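Local coordinates for protein CEP104 (Gallus gallus, PDB 5JO8) that is a centriolar protein whose TOG domain, an all-helical repeat array, probably binds tubulin or microtubules, at residues Q159-A162 with L163-E166; L189-S192 with R193-L196. All blocks are in the same frame, centred on the assembly; numbering follows the deposited sequence. Where two conformers were deposited one is given.

Interaction 1: residues Q159-A162 with L163-E166; sequences QEMA and LWSE
With chi1 at -67°, the CG of Trp-164 lies beside its own backbone N and the indole folds back over the preceding turn, while Met-161, its CG anti to the backbone N (chi1 -180°), runs its side chain, in the conformer described, across the benzene end of the ring. Two groups share one indole face. Met-161 CA sits 3.5 Å from the centroid of the six-membered ring of Trp-164, 11° off the normal, which defines a CH-pi contact. Glu-160 O hangs over the rim near the pyrrole, 3.2 Å from Trp-164 CD1. In that same Met-161 conformer CG meets Trp-164 CZ3 at 3.5 Å, and the sulfur approaches obliquely as a Met-aromatic contact. A water oxygen in the ring plane accepts from Trp-164 NE1 at 2.9 Å. The same water donates to Glu-160 OE2 at 2.7 Å, bridging indole and carboxylate. Glu-160 O also takes Leu-163 N at 3.1 Å, from well above the carbonyl plane; the bonds from Trp-164 N to Glu-160 O and Met-161 O are weak. At this C-terminal end of helix 148-163, Phe-157 meets the indole edge-to-face; helix 100-121 packs on Trp-164, helix 125-142 on Met-161, and helix 187-204 on Gln-159 and Leu-163.

Interaction 2: residues L189-S192 with R193-L196; sequences LAMS and RVEL
Arg-193 opens the second turn by donating its backbone N to Leu-189 O at 3.0 Å, and its CB rests against the carbonyls of Leu-189 and Ala-190. Bends at chi2 and chi3 then carry the guanidinium away from this turn, to the carbonyl oxygens of Leu-177 and Gln-179 (through NH1) and Leu-180 (through NH2), at and just beyond the end of helix 173-177. Val-194 N bonds Ala-190 O at 3.0 Å. Its CG2, set between backbone N and carbonyl carbon, presses on Met-191 O at 3.2 Å, and its side chain packs on Phe-219, Ala-223 and Val-234. Glu-195 N bonds Met-191 O at 3.0 Å, and Glu-195 CG lies 3.1 Å from that same oxygen. Beyond it the extended Glu-195 side chain passes obliquely across that of Met-191, whose bends at chi2 and chi3, in the conformer described, bring CE to 3.5 Å from Glu-195 OE2, a van der Waals touch. Leu-196 N closes the set on Ser-192 O at 2.9 Å. Leu-196 CB and CG also lie against that oxygen. The hydroxyl of buried Ser-192 has Thr-143 O as its stronger partner and His-188 O, one turn back, as a second; its single proton must be shared or alternate between them. Four successive i to i+4 bonds define a regular alpha-helical turn, here within the stacked helices of a TOG domain.

In the fold
From the N terminus, the chain reaches interaction 1 at the end of helix 148-163, passes through a loop and helix 173-177, and enters interaction 2 near the start of helix 187-204. The contacts are therefore in series, neither nested nor crossed, and each closes only a local turn. Their centres lie 18 Å apart, and they do not touch. Helix 187-204 connects them: its Cys-199, Leu-200, Glu-203 and Met-204 pack on Gln-159 and Leu-163, whereas its early part carries 189-196. Interaction 1 looks back to helices 100-121 and 125-142; interaction 2 reaches forward to helices 213-223 and 229-245, and also back to Thr-143 and the end of helix 173-177. Together they tie these helices into one packed run.

Interaction 1: residues Q159-A162 with L163-E166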
# COMPACT_ATOMS: atom_id res chain seq x y z
N GLN A 159 -1.39 -6.58 1.23
CA GLN A 159 -2.39 -7.42 1.88
C GLN A 159 -1.93 -7.84 3.29
O GLN A 159 -2.68 -7.72 4.26
CB GLN A 159 -2.70 -8.63 0.99
CG GLN A 159 -3.92 -9.44 1.37
CD GLN A 159 -4.03 -10.71 0.53
OE1 GLN A 159 -4.75 -11.65 0.90
NE2 GLN A 159 -3.31 -10.76 -0.58
N GLU A 160 -0.67 -8.29 3.39
CA GLU A 160 -0.12 -8.74 4.67
C GLU A 160 0.03 -7.57 5.63
O GLU A 160 -0.30 -7.69 6.81
CB GLU A 160 1.22 -9.47 4.46
CG GLU A 160 1.10 -10.80 3.72
CD GLU A 160 2.41 -11.57 3.65
OE1 GLU A 160 2.85 -11.88 2.52
OE2 GLU A 160 2.99 -11.86 4.72
N MET A 161 0.51 -6.44 5.12
CA MET A 161 0.70 -5.26 5.97
C MET A 161 -0.62 -4.78 6.56
O MET A 161 -0.67 -4.37 7.72
CB MET A 161 1.40 -4.13 5.21
CG MET A 161 1.63 -2.88 6.06
SD MET A 161 2.74 -1.70 5.28
CE MET A 161 1.82 -1.24 3.81
N ALA A 162 -1.69 -4.84 5.78
CA ALA A 162 -3.02 -4.43 6.24
C ALA A 162 -3.50 -5.24 7.45
O ALA A 162 -4.27 -4.73 8.28
CB ALA A 162 -4.04 -4.52 5.09
N LEU A 163 -3.05 -6.48 7.54
CA LEU A 163 -3.54 -7.39 8.56
C LEU A 163 -2.60 -7.59 9.76
O LEU A 163 -2.96 -8.25 10.75
CB LEU A 163 -3.95 -8.72 7.90
CG LEU A 163 -5.10 -8.43 6.91
CD1 LEU A 163 -5.15 -9.35 5.72
CD2 LEU A 163 -6.43 -8.45 7.65
N TRP A 164 -1.40 -6.99 9.71
CA TRP A 164 -0.50 -7.06 10.86
C TRP A 164 -1.16 -6.43 12.07
O TRP A 164 -1.83 -5.41 11.95
CB TRP A 164 0.84 -6.36 10.60
CG TRP A 164 1.67 -7.02 9.57
CD1 TRP A 164 1.65 -8.35 9.20
CD2 TRP A 164 2.64 -6.38 8.75
NE1 TRP A 164 2.56 -8.56 8.19
CE2 TRP A 164 3.18 -7.37 7.89
CE3 TRP A 164 3.11 -5.06 8.64
CZ2 TRP A 164 4.15 -7.07 6.95
CZ3 TRP A 164 4.07 -4.78 7.70
CH2 TRP A 164 4.59 -5.78 6.86
N SER A 165 -0.97 -7.07 13.22
CA SER A 165 -1.60 -6.59 14.45
C SER A 165 -1.23 -5.14 14.79
O SER A 165 -2.03 -4.42 15.39
CB SER A 165 -1.28 -7.52 15.63
OG SER A 165 0.10 -7.51 15.91
N GLU A 166 -0.03 -4.71 14.39
CA GLU A 166 0.37 -3.32 14.62
C GLU A 166 -0.32 -2.33 13.68
O GLU A 166 -0.45 -1.15 14.01
CB GLU A 166 1.88 -3.15 14.46
CG GLU A 166 2.72 -3.76 15.59
CD GLU A 166 2.54 -3.04 16.92
OE1 GLU A 166 2.77 -1.81 16.99
OE2 GLU A 166 2.17 -3.71 17.91
O HOH W 1 2.18 -11.32 7.26

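Interaction 2: residues L189-S192 with R193-L196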
# COMPACT_ATOMS: atom_id res chain seq x y z
N LEU A 189 -2.43 -1.07 -12.83
CA LEU A 189 -2.65 -0.34 -11.59
C LEU A 189 -4.11 -0.46 -11.15
O LEU A 189 -4.40 -0.73 -9.98
CB LEU A 189 -2.30 1.13 -11.79
CG LEU A 189 -2.24 1.99 -10.54
CD1 LEU A 189 -1.09 1.52 -9.64
CD2 LEU A 189 -2.08 3.46 -10.93
N ALA A 190 -5.03 -0.25 -12.08
CA ALA A 190 -6.45 -0.26 -11.73
C ALA A 190 -6.90 -1.64 -11.32
O ALA A 190 -7.63 -1.81 -10.35
CB ALA A 190 -7.28 0.22 -12.92
N MET A 191 -6.47 -2.64 -12.07
CA MET A 191 -6.81 -4.02 -11.77
C MET A 191 -6.31 -4.43 -10.39
O MET A 191 -7.03 -5.05 -9.62
CB MET A 191 -6.22 -4.96 -12.82
CG MET A 191 -7.07 -5.09 -14.08
SD MET A 191 -8.72 -5.70 -13.71
CE MET A 191 -8.34 -7.31 -12.99
N SER A 192 -5.06 -4.07 -10.08
CA SER A 192 -4.49 -4.39 -8.79
C SER A 192 -5.27 -3.73 -7.68
O SER A 192 -5.50 -4.33 -6.63
CB SER A 192 -3.04 -3.91 -8.72
OG SER A 192 -2.20 -4.72 -9.53
N ARG A 193 -5.70 -2.50 -7.92
CA ARG A 193 -6.45 -1.78 -6.90
C ARG A 193 -7.81 -2.42 -6.63
O ARG A 193 -8.17 -2.64 -5.48
CB ARG A 193 -6.61 -0.30 -7.23
CG ARG A 193 -7.15 0.50 -6.06
CD ARG A 193 -6.07 1.36 -5.39
NE ARG A 193 -5.93 2.63 -6.11
CZ ARG A 193 -6.81 3.62 -6.04
NH1 ARG A 193 -7.89 3.51 -5.28
NH2 ARG A 193 -6.61 4.73 -6.74
N VAL A 194 -8.58 -2.73 -7.68
CA VAL A 194 -9.88 -3.34 -7.43
C VAL A 194 -9.74 -4.72 -6.79
O VAL A 194 -10.55 -5.11 -5.94
CB VAL A 194 -10.79 -3.35 -8.67
CG1 VAL A 194 -11.19 -1.94 -9.02
CG2 VAL A 194 -10.10 -4.02 -9.86
N GLU A 195 -8.71 -5.47 -7.19
CA GLU A 195 -8.51 -6.79 -6.63
C GLU A 195 -8.11 -6.72 -5.15
O GLU A 195 -8.53 -7.55 -4.36
CB GLU A 195 -7.47 -7.56 -7.43
CG GLU A 195 -7.91 -7.94 -8.82
CD GLU A 195 -6.80 -8.61 -9.60
OE1 GLU A 195 -5.61 -8.33 -9.32
OE2 GLU A 195 -7.11 -9.42 -10.49
N LEU A 196 -7.28 -5.73 -4.81
CA LEU A 196 -6.89 -5.51 -3.41
C LEU A 196 -8.10 -5.20 -2.53
O LEU A 196 -8.24 -5.76 -1.44
CB LEU A 196 -5.86 -4.39 -3.29
CG LEU A 196 -4.41 -4.87 -3.44
CD1 LEU A 196 -3.47 -3.70 -3.63
CD2 LEU A 196 -4.01 -5.69 -2.22